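PDB 2POR: porin from Rhodobacter capsulatus, which forms trimeric channels across the outer membrane through which small hydrophilic solutes, up to about 0.6 kDa, diffuse passively. Local coordinates for residues A75-L86 and N100-D108; V227-S235 and G247-T256. One frame throughout, in Å; residues are numbered along the deposited sequence.

Overall arrangement
Interaction 1 lies within the inward-folded loop of the porin, and interaction 2 in its barrel wall. Interaction 1 comes first along the chain and pairs helix 78-83 and its flanks with 100-108, in the long loop before strand 118-125; it sits about 4 Å from the centre of the chain. Interaction 2, between the hairpin strands 226-240 and 243-254, belongs to the 16-stranded antiparallel barrel. Their centres lie about 15 Å apart, yet they touch: Gln-250 NE2 of the wall probably donates a hydrogen bond to Asp-101 O, 3.0 Å away, and Leu-86 packs on Gln-250 and Ser-235. The loop that narrows the barrel is thus fastened to this hairpin.

Interaction 1: A75-L86 and N100-D108; sequences ALGASEALFGDL and NDIPYLTGD. With CA (calcium ion), chain B; CA (calcium ion), chain C.
Tyr-104 packs its ring against Glu-80 of helix 78-83. Glu-80 CB sits over one face, 3.8 Å from the ring centroid in a CH-pi contact, while Ile-102 CG2 covers the opposite face near the rim. The hydroxyl of Tyr-104 reaches just past the helix end and donates to Gly-84 O (OH to O 2.7 Å), in the carbonyl plane and on a lone pair, anchoring the end of the side chain, while the packing on both faces resists turning. Ile-102 and Leu-86 meet at about a right angle, and beside them Asn-100 ND2 gives an almost straight bond to Leu-86 O (3.0 Å, 177° at the hydrogen). At the far end Asp-108 N donates to Ala-75 O. This is the inward-folded loop characteristic of porins, which constricts the pore about halfway along the barrel, and here two calcium ions brace it. With CG anti to the backbone N (chi1 -170°) and an extended chain, Glu-80 carries its carboxylate past the tyrosine to clasp the first ion through both oxygens; Asp-108 OD2 binds the same ion at 2.2 Å, the two carboxylate planes being 71° apart. Four waters complete the coordination; one also lies at the edge of the Tyr-104 ring, where the packed and watered parts meet. Another bridges Asp-85 OD2 and Asp-101 OD2, whose like charges stand 4.0 Å apart and are probably eased by the nearby calcium. Asp-85 OD1 also accepts from Ile-102 N, which approaches from above the carboxylate plane. The second ion takes Asn-100 OD1 and Asp-101 OD1, with Asp-93 and Asp-95 among its other ligands. A further water, held by Gly-77 N, Glu-80 OE1 and Thr-106 O, fills in where the two backbones do not bond directly.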
loop_
_atom_site.group_PDB
_atom_site.type_symbol
_atom_site.label_atom_id
_atom_site.label_comp_id
_atom_site.label_asym_id
_atom_site.label_seq_id
_atom_site.Cartn_x
_atom_site.Cartn_y
_atom_site.Cartn_z
ATOM N N ALA A 75 11.161 -15.636 -1.611
ATOM C CA ALA A 75 11.068 -16.965 -2.223
ATOM C C ALA A 75 11.008 -18.093 -1.227
ATOM O O ALA A 75 11.404 -17.944 -0.058
ATOM C CB ALA A 75 12.281 -17.194 -3.128
ATOM N N LEU A 76 10.511 -19.232 -1.660
ATOM C CA LEU A 76 10.486 -20.424 -0.866
ATOM C C LEU A 76 11.861 -20.988 -0.835
ATOM O O LEU A 76 12.695 -20.623 -1.654
ATOM C CB LEU A 76 9.580 -21.472 -1.452
ATOM C CG LEU A 76 8.128 -21.035 -1.575
ATOM C CD1 LEU A 76 7.383 -22.151 -2.259
ATOM C CD2 LEU A 76 7.509 -20.697 -0.206
ATOM N N GLY A 77 12.188 -21.832 0.136
ATOM C CA GLY A 77 13.482 -22.475 0.071
ATOM C C GLY A 77 13.329 -23.708 -0.836
ATOM O O GLY A 77 12.185 -24.090 -1.131
ATOM N N ALA A 78 14.430 -24.343 -1.252
ATOM C CA ALA A 78 14.427 -25.476 -2.183
ATOM C C ALA A 78 13.514 -26.625 -1.851
ATOM O O ALA A 78 12.751 -27.075 -2.713
ATOM C CB ALA A 78 15.799 -25.997 -2.286
ATOM N N SER A 79 13.459 -27.118 -0.607
ATOM C CA SER A 79 12.560 -28.192 -0.252
ATOM C C SER A 79 11.098 -27.810 -0.331
ATOM O O SER A 79 10.298 -28.569 -0.890
ATOM C CB SER A 79 12.848 -28.696 1.165
ATOM O OG SER A 79 14.231 -28.991 1.264
ATOM N N GLU A 80 10.684 -26.662 0.206
ATOM C CA GLU A 80 9.302 -26.250 0.156
ATOM C C GLU A 80 8.900 -26.036 -1.317
ATOM O O GLU A 80 7.790 -26.442 -1.645
ATOM C CB GLU A 80 9.147 -24.967 0.921
ATOM C CG GLU A 80 7.675 -24.690 1.072
ATOM C CD GLU A 80 7.262 -23.644 2.077
ATOM O OE1 GLU A 80 8.073 -23.142 2.846
ATOM O OE2 GLU A 80 6.074 -23.347 2.168
ATOM N N ALA A 81 9.784 -25.461 -2.146
ATOM C CA ALA A 81 9.570 -25.214 -3.581
ATOM C C ALA A 81 9.209 -26.551 -4.267
ATOM O O ALA A 81 8.285 -26.583 -5.088
ATOM C CB ALA A 81 10.834 -24.649 -4.222
ATOM N N LEU A 82 9.816 -27.691 -3.918
ATOM C CA LEU A 82 9.423 -28.962 -4.513
ATOM C C LEU A 82 8.333 -29.716 -3.796
ATOM O O LEU A 82 7.523 -30.328 -4.494
ATOM C CB LEU A 82 10.636 -29.895 -4.656
ATOM C CG LEU A 82 11.828 -29.333 -5.415
ATOM C CD1 LEU A 82 12.837 -30.417 -5.704
ATOM C CD2 LEU A 82 11.342 -28.700 -6.690
ATOM N N PHE A 83 8.155 -29.717 -2.454
ATOM C CA PHE A 83 7.177 -30.610 -1.813
ATOM C C PHE A 83 5.958 -29.943 -1.245
ATOM O O PHE A 83 4.988 -30.650 -0.966
ATOM C CB PHE A 83 7.851 -31.456 -0.684
ATOM C CG PHE A 83 9.180 -32.071 -1.144
ATOM C CD1 PHE A 83 9.238 -32.840 -2.302
ATOM C CD2 PHE A 83 10.347 -31.817 -0.441
ATOM C CE1 PHE A 83 10.447 -33.322 -2.731
ATOM C CE2 PHE A 83 11.551 -32.303 -0.879
ATOM C CZ PHE A 83 11.597 -33.051 -2.027
ATOM N N GLY A 84 5.954 -28.599 -1.097
ATOM C CA GLY A 84 4.788 -27.897 -0.586
ATOM C C GLY A 84 4.358 -28.257 0.839
ATOM O O GLY A 84 5.154 -28.702 1.672
ATOM N N ASP A 85 3.084 -28.039 1.129
ATOM C CA ASP A 85 2.488 -28.216 2.443
ATOM C C ASP A 85 1.443 -29.300 2.455
ATOM O O ASP A 85 1.099 -29.834 1.410
ATOM C CB ASP A 85 1.845 -26.889 2.912
ATOM C CG ASP A 85 2.928 -25.864 3.237
ATOM O OD1 ASP A 85 3.974 -26.216 3.776
ATOM O OD2 ASP A 85 2.750 -24.710 2.890
ATOM N N LEU A 86 0.887 -29.639 3.615
ATOM C CA LEU A 86 -0.134 -30.657 3.739
ATOM C C LEU A 86 -1.456 -29.964 3.451
ATOM O O LEU A 86 -1.497 -28.731 3.253
ATOM C CB LEU A 86 -0.099 -31.270 5.161
ATOM C CG LEU A 86 1.195 -31.926 5.621
ATOM C CD1 LEU A 86 0.867 -32.561 6.963
ATOM C CD2 LEU A 86 1.727 -33.013 4.671
ATOM N N ASN A 100 -1.186 -26.568 8.883
ATOM C CA ASN A 100 -0.957 -27.593 7.857
ATOM C C ASN A 100 0.408 -27.480 7.249
ATOM O O ASN A 100 0.853 -28.345 6.512
ATOM C CB ASN A 100 -2.040 -27.431 6.773
ATOM C CG ASN A 100 -1.917 -26.106 6.031
ATOM O OD1 ASN A 100 -2.012 -25.016 6.600
ATOM N ND2 ASN A 100 -1.658 -26.143 4.734
ATOM N N ASP A 101 1.137 -26.399 7.473
ATOM C CA ASP A 101 2.407 -26.159 6.820
ATOM C C ASP A 101 3.459 -27.122 7.246
ATOM O O ASP A 101 3.521 -27.474 8.413
ATOM C CB ASP A 101 2.894 -24.748 7.122
ATOM C CG ASP A 101 1.889 -23.642 6.784
ATOM O OD1 ASP A 101 0.643 -23.723 6.913
ATOM O OD2 ASP A 101 2.406 -22.640 6.342
ATOM N N ILE A 102 4.281 -27.603 6.350
ATOM C CA ILE A 102 5.335 -28.496 6.743
ATOM C C ILE A 102 6.444 -27.617 7.348
ATOM O O ILE A 102 6.680 -26.512 6.839
ATOM C CB ILE A 102 5.781 -29.312 5.467
ATOM C CG1 ILE A 102 4.707 -30.363 5.134
ATOM C CG2 ILE A 102 7.148 -29.981 5.673
ATOM C CD1 ILE A 102 5.059 -31.181 3.844
ATOM N N PRO A 103 7.162 -28.059 8.413
ATOM C CA PRO A 103 8.125 -27.231 9.138
ATOM C C PRO A 103 9.471 -27.152 8.468
ATOM O O PRO A 103 10.449 -27.752 8.935
ATOM C CB PRO A 103 8.157 -27.856 10.532
ATOM C CG PRO A 103 7.899 -29.324 10.274
ATOM C CD PRO A 103 6.860 -29.293 9.172
ATOM N N TYR A 104 9.559 -26.429 7.347
ATOM C CA TYR A 104 10.841 -26.304 6.694
ATOM C C TYR A 104 11.693 -25.342 7.511
ATOM O O TYR A 104 11.194 -24.387 8.102
ATOM C CB TYR A 104 10.689 -25.773 5.246
ATOM C CG TYR A 104 9.875 -26.753 4.392
ATOM C CD1 TYR A 104 10.480 -27.895 3.916
ATOM C CD2 TYR A 104 8.541 -26.503 4.088
ATOM C CE1 TYR A 104 9.737 -28.775 3.139
ATOM C CE2 TYR A 104 7.806 -27.384 3.308
ATOM C CZ TYR A 104 8.431 -28.515 2.848
ATOM O OH TYR A 104 7.761 -29.448 2.111
ATOM N N LEU A 105 12.987 -25.630 7.515
ATOM C CA LEU A 105 13.946 -24.822 8.235
ATOM C C LEU A 105 14.268 -23.509 7.537
ATOM O O LEU A 105 14.504 -22.516 8.223
ATOM C CB LEU A 105 15.256 -25.662 8.462
ATOM C CG LEU A 105 16.450 -25.065 9.297
ATOM C CD1 LEU A 105 16.003 -24.899 10.750
ATOM C CD2 LEU A 105 17.661 -25.975 9.226
ATOM N N THR A 106 14.328 -23.412 6.186
ATOM C CA THR A 106 14.793 -22.188 5.530
ATOM C C THR A 106 13.745 -21.617 4.555
ATOM O O THR A 106 12.714 -22.272 4.330
ATOM C CB THR A 106 16.172 -22.448 4.779
ATOM O OG1 THR A 106 15.897 -23.233 3.606
ATOM C CG2 THR A 106 17.244 -23.127 5.695
ATOM N N GLY A 107 14.013 -20.417 4.001
ATOM C CA GLY A 107 13.183 -19.753 3.000
ATOM C C GLY A 107 11.884 -19.377 3.639
ATOM O O GLY A 107 11.706 -19.490 4.858
ATOM N N ASP A 108 11.002 -18.847 2.812
ATOM C CA ASP A 108 9.668 -18.464 3.235
ATOM C C ASP A 108 9.678 -17.602 4.510
ATOM O O ASP A 108 9.078 -17.926 5.549
ATOM C CB ASP A 108 8.822 -19.702 3.492
ATOM C CG ASP A 108 7.328 -19.433 3.542
ATOM O OD1 ASP A 108 6.881 -18.368 3.121
ATOM O OD2 ASP A 108 6.563 -20.313 3.960
HETATM CA CA CA B . 6.266 -22.476 4.478
HETATM CA CA CA C . -1.378 -22.794 6.582
HETATM O O HOH W 1 10.854 -22.784 2.503
HETATM O O HOH W 2 5.783 -24.657 4.954
HETATM O O HOH W 3 3.982 -22.510 4.050
HETATM O O HOH W 4 -1.412 -23.366 4.261
HETATM O O HOH W 5 5.222 -21.936 6.542
HETATM O O HOH W 6 0.076 -21.267 5.814
HETATM O O HOH W 7 8.123 -22.687 6.025
#

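Interaction 2: V227-S235 and G247-T256; sequences VDHKAYGLS and GYVQVLDIDT. With C8E ((hydroxyethyloxy)tri(ethyloxy)octane), chain H.
Tyr-232 leans across to Val-251, its hydrogen-bonded partner on the neighbouring antiparallel strand, and the two side chains cross obliquely. Val-251 CG2 lies 3.4 Å from Tyr-232 CZ and CG1 lies 3.5 Å from CE2, so both methyls bear on the far half of the ring. A chi1 of 44°, placing CG between the backbone N and the carbonyl carbon, swings the ring toward the valine. A detergent molecule meets the ring at its edge, near the plane, and runs on past Val-249 CG1. A serine at Tyr-232 would probably leave the Val-251 methyls without their cover and the detergent without its aromatic neighbour. On the same face Lys-230 and Asp-253 lie side by side, pointing the same way, with CG and CB 3.9 Å apart but the charged ends not in contact. The other face carries His-229, Ala-231, Leu-252 and Ile-254; here Ala-231 CB meets Leu-252 CD1 at 4.1 Å, and farther along Val-227 CG2 abuts Ile-254 CG2 (3.5 Å). At Gly-233 a side chain would collide with Val-249 O, and Gly-233 CA stands only 3.9 Å from Gln-250 CA. Paired backbone bonds at Lys-230/Asp-253, Tyr-232/Val-251 and Leu-234/Val-249 hold the strands antiparallel at 176°, the regular hairpin of a porin barrel wall, with detergent against its outer face.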
loop_
_atom_site.group_PDB
_atom_site.type_symbol
_atom_site.label_atom_id
_atom_site.label_comp_id
_atom_site.label_asym_id
_atom_site.label_seq_id
_atom_site.Cartn_x
_atom_site.Cartn_y
_atom_site.Cartn_z
ATOM N N VAL A 227 19.939 -28.929 19.874
ATOM C CA VAL A 227 19.102 -30.050 20.328
ATOM C C VAL A 227 18.677 -30.877 19.110
ATOM O O VAL A 227 18.511 -30.306 18.030
ATOM C CB VAL A 227 17.813 -29.593 21.055
ATOM C CG1 VAL A 227 18.250 -29.198 22.444
ATOM C CG2 VAL A 227 17.088 -28.439 20.351
ATOM N N ASP A 228 18.496 -32.189 19.174
ATOM C CA ASP A 228 18.096 -32.979 18.008
ATOM C C ASP A 228 16.621 -32.930 17.869
ATOM O O ASP A 228 15.925 -32.837 18.881
ATOM C CB ASP A 228 18.493 -34.454 18.142
ATOM C CG ASP A 228 20.015 -34.612 18.211
ATOM O OD1 ASP A 228 20.728 -34.068 17.358
ATOM O OD2 ASP A 228 20.496 -35.253 19.147
ATOM N N HIS A 229 16.084 -33.014 16.659
ATOM C CA HIS A 229 14.632 -32.983 16.506
ATOM C C HIS A 229 14.226 -33.899 15.364
ATOM O O HIS A 229 15.046 -34.268 14.506
ATOM C CB HIS A 229 14.094 -31.555 16.178
ATOM C CG HIS A 229 14.568 -30.988 14.813
ATOM N ND1 HIS A 229 15.806 -30.732 14.374
ATOM C CD2 HIS A 229 13.710 -30.618 13.781
ATOM C CE1 HIS A 229 15.739 -30.234 13.156
ATOM N NE2 HIS A 229 14.476 -30.174 12.822
ATOM N N LYS A 230 12.956 -34.253 15.414
ATOM C CA LYS A 230 12.379 -34.931 14.304
ATOM C C LYS A 230 10.975 -34.428 14.125
ATOM O O LYS A 230 10.377 -33.902 15.056
ATOM C CB LYS A 230 12.410 -36.405 14.550
ATOM C CG LYS A 230 11.474 -37.055 15.516
ATOM C CD LYS A 230 12.066 -38.476 15.682
ATOM C CE LYS A 230 13.513 -38.433 16.252
ATOM N NZ LYS A 230 14.288 -39.654 16.077
ATOM N N ALA A 231 10.469 -34.513 12.903
ATOM C CA ALA A 231 9.126 -34.072 12.571
ATOM C C ALA A 231 8.638 -35.024 11.474
ATOM O O ALA A 231 9.429 -35.509 10.644
ATOM C CB ALA A 231 9.189 -32.652 12.031
ATOM N N TYR A 232 7.375 -35.393 11.472
ATOM C CA TYR A 232 6.822 -36.213 10.398
ATOM C C TYR A 232 5.317 -35.992 10.334
ATOM O O TYR A 232 4.710 -35.535 11.315
ATOM C CB TYR A 232 7.155 -37.721 10.604
ATOM C CG TYR A 232 6.968 -38.230 12.022
ATOM C CD1 TYR A 232 8.035 -38.115 12.898
ATOM C CD2 TYR A 232 5.757 -38.762 12.431
ATOM C CE1 TYR A 232 7.885 -38.526 14.202
ATOM C CE2 TYR A 232 5.603 -39.189 13.741
ATOM C CZ TYR A 232 6.675 -39.061 14.617
ATOM O OH TYR A 232 6.538 -39.450 15.948
ATOM N N GLY A 233 4.652 -36.239 9.201
ATOM C CA GLY A 233 3.223 -36.010 9.093
ATOM C C GLY A 233 2.664 -36.602 7.805
ATOM O O GLY A 233 3.367 -37.102 6.924
ATOM N N LEU A 234 1.376 -36.498 7.719
ATOM C CA LEU A 234 0.675 -37.107 6.627
ATOM C C LEU A 234 -0.600 -36.343 6.376
ATOM O O LEU A 234 -1.197 -35.870 7.364
ATOM C CB LEU A 234 0.348 -38.497 7.044
ATOM C CG LEU A 234 -0.705 -39.216 6.261
ATOM C CD1 LEU A 234 -0.091 -39.729 4.962
ATOM C CD2 LEU A 234 -1.287 -40.288 7.124
ATOM N N SER A 235 -1.032 -36.194 5.108
ATOM C CA SER A 235 -2.375 -35.698 4.891
ATOM C C SER A 235 -3.025 -36.481 3.765
ATOM O O SER A 235 -2.315 -37.021 2.892
ATOM C CB SER A 235 -2.442 -34.206 4.505
ATOM O OG SER A 235 -1.860 -33.791 3.293
ATOM N N GLY A 247 -7.676 -33.951 5.745
ATOM C CA GLY A 247 -7.137 -33.674 7.051
ATOM C C GLY A 247 -5.679 -34.009 7.061
ATOM O O GLY A 247 -5.177 -34.552 6.075
ATOM N N TYR A 248 -4.992 -33.724 8.168
ATOM C CA TYR A 248 -3.570 -33.981 8.258
ATOM C C TYR A 248 -3.236 -34.255 9.728
ATOM O O TYR A 248 -4.039 -33.895 10.615
ATOM C CB TYR A 248 -2.767 -32.757 7.765
ATOM C CG TYR A 248 -2.960 -31.491 8.607
ATOM C CD1 TYR A 248 -2.171 -31.315 9.733
ATOM C CD2 TYR A 248 -3.950 -30.557 8.331
ATOM C CE1 TYR A 248 -2.372 -30.227 10.571
ATOM C CE2 TYR A 248 -4.156 -29.459 9.174
ATOM C CZ TYR A 248 -3.353 -29.293 10.309
ATOM O OH TYR A 248 -3.503 -28.223 11.200
ATOM N N VAL A 249 -2.074 -34.835 10.001
ATOM C CA VAL A 249 -1.593 -34.938 11.379
ATOM C C VAL A 249 -0.082 -34.838 11.269
ATOM O O VAL A 249 0.549 -35.332 10.323
ATOM C CB VAL A 249 -2.067 -36.272 12.048
ATOM C CG1 VAL A 249 -1.464 -37.487 11.382
ATOM C CG2 VAL A 249 -1.659 -36.239 13.515
ATOM N N GLN A 250 0.521 -34.070 12.175
ATOM C CA GLN A 250 1.946 -33.870 12.154
ATOM C C GLN A 250 2.414 -33.997 13.599
ATOM O O GLN A 250 1.626 -33.757 14.533
ATOM C CB GLN A 250 2.349 -32.475 11.711
ATOM C CG GLN A 250 1.656 -31.974 10.494
ATOM C CD GLN A 250 2.435 -30.849 9.878
ATOM O OE1 GLN A 250 3.609 -30.988 9.578
ATOM N NE2 GLN A 250 1.867 -29.682 9.661
ATOM N N VAL A 251 3.659 -34.425 13.778
ATOM C CA VAL A 251 4.230 -34.357 15.102
ATOM C C VAL A 251 5.611 -33.783 14.949
ATOM O O VAL A 251 6.353 -33.958 13.966
ATOM C CB VAL A 251 4.267 -35.751 15.895
ATOM C CG1 VAL A 251 3.457 -36.780 15.176
ATOM C CG2 VAL A 251 5.666 -36.179 16.191
ATOM N N LEU A 252 5.889 -32.981 15.981
ATOM C CA LEU A 252 7.190 -32.357 16.093
ATOM C C LEU A 252 7.708 -32.828 17.445
ATOM O O LEU A 252 6.973 -32.727 18.429
ATOM C CB LEU A 252 7.028 -30.870 16.078
ATOM C CG LEU A 252 8.255 -30.033 16.362
ATOM C CD1 LEU A 252 9.383 -30.308 15.382
ATOM C CD2 LEU A 252 7.772 -28.595 16.368
ATOM N N ASP A 253 8.917 -33.355 17.477
ATOM C CA ASP A 253 9.502 -33.928 18.672
ATOM C C ASP A 253 10.899 -33.343 18.890
ATOM O O ASP A 253 11.841 -33.730 18.175
ATOM C CB ASP A 253 9.517 -35.435 18.432
ATOM C CG ASP A 253 9.909 -36.358 19.583
ATOM O OD1 ASP A 253 10.480 -35.876 20.560
ATOM O OD2 ASP A 253 9.636 -37.565 19.491
ATOM N N ILE A 254 11.115 -32.429 19.845
ATOM C CA ILE A 254 12.433 -31.864 20.033
ATOM C C ILE A 254 12.947 -32.379 21.364
ATOM O O ILE A 254 12.359 -32.163 22.437
ATOM C CB ILE A 254 12.416 -30.350 20.089
ATOM C CG1 ILE A 254 11.676 -29.794 18.840
ATOM C CG2 ILE A 254 13.872 -29.869 20.149
ATOM C CD1 ILE A 254 11.509 -28.269 18.770
ATOM N N ASP A 255 14.062 -33.054 21.198
ATOM C CA ASP A 255 14.775 -33.693 22.278
ATOM C C ASP A 255 15.161 -32.654 23.332
ATOM O O ASP A 255 15.657 -31.563 23.030
ATOM C CB ASP A 255 16.020 -34.357 21.712
ATOM C CG ASP A 255 16.801 -35.220 22.705
ATOM O OD1 ASP A 255 16.188 -35.996 23.444
ATOM O OD2 ASP A 255 18.027 -35.119 22.734
ATOM N N THR A 256 14.858 -33.073 24.563
ATOM C CA THR A 256 15.075 -32.350 25.806
ATOM C C THR A 256 14.081 -31.205 25.929
ATOM O O THR A 256 14.049 -30.620 27.009
ATOM C CB THR A 256 16.536 -31.732 26.000
ATOM O OG1 THR A 256 16.659 -30.583 25.204
ATOM C CG2 THR A 256 17.644 -32.691 25.624
HETATM C C1 C8E H . 9.096 -40.796 3.531
HETATM C C2 C8E H . 7.759 -40.564 4.228
HETATM C C3 C8E H . 7.626 -41.302 5.550
HETATM C C4 C8E H . 6.442 -40.744 6.378
HETATM C C5 C8E H . 6.112 -41.580 7.622
HETATM C C6 C8E H . 5.210 -40.937 8.682
HETATM C C7 C8E H . 3.758 -40.715 8.295
HETATM C C8 C8E H . 2.857 -40.937 9.513
HETATM O O9 C8E H . 2.962 -40.146 10.716
HETATM C C10 C8E H . 1.699 -39.592 11.156
HETATM C C11 C8E H . 1.386 -39.231 12.632
HETATM O O12 C8E H . 1.316 -40.200 13.694
HETATM C C13 C8E H . 0.001 -40.724 13.936
HETATM C C14 C8E H . -0.499 -40.830 15.390
HETATM O O15 C8E H . -0.948 -39.695 16.156
HETATM C C16 C8E H . -2.296 -39.879 16.657
HETATM C C17 C8E H . -3.075 -38.882 17.571
HETATM O O18 C8E H . -3.606 -37.601 17.133
HETATM C C19 C8E H . -5.036 -37.515 17.046
HETATM C C20 C8E H . -5.669 -37.523 15.663
HETATM O O21 C8E H . -7.081 -37.346 15.728
HETATM O O HOH W 8 19.530 -33.121 21.750
#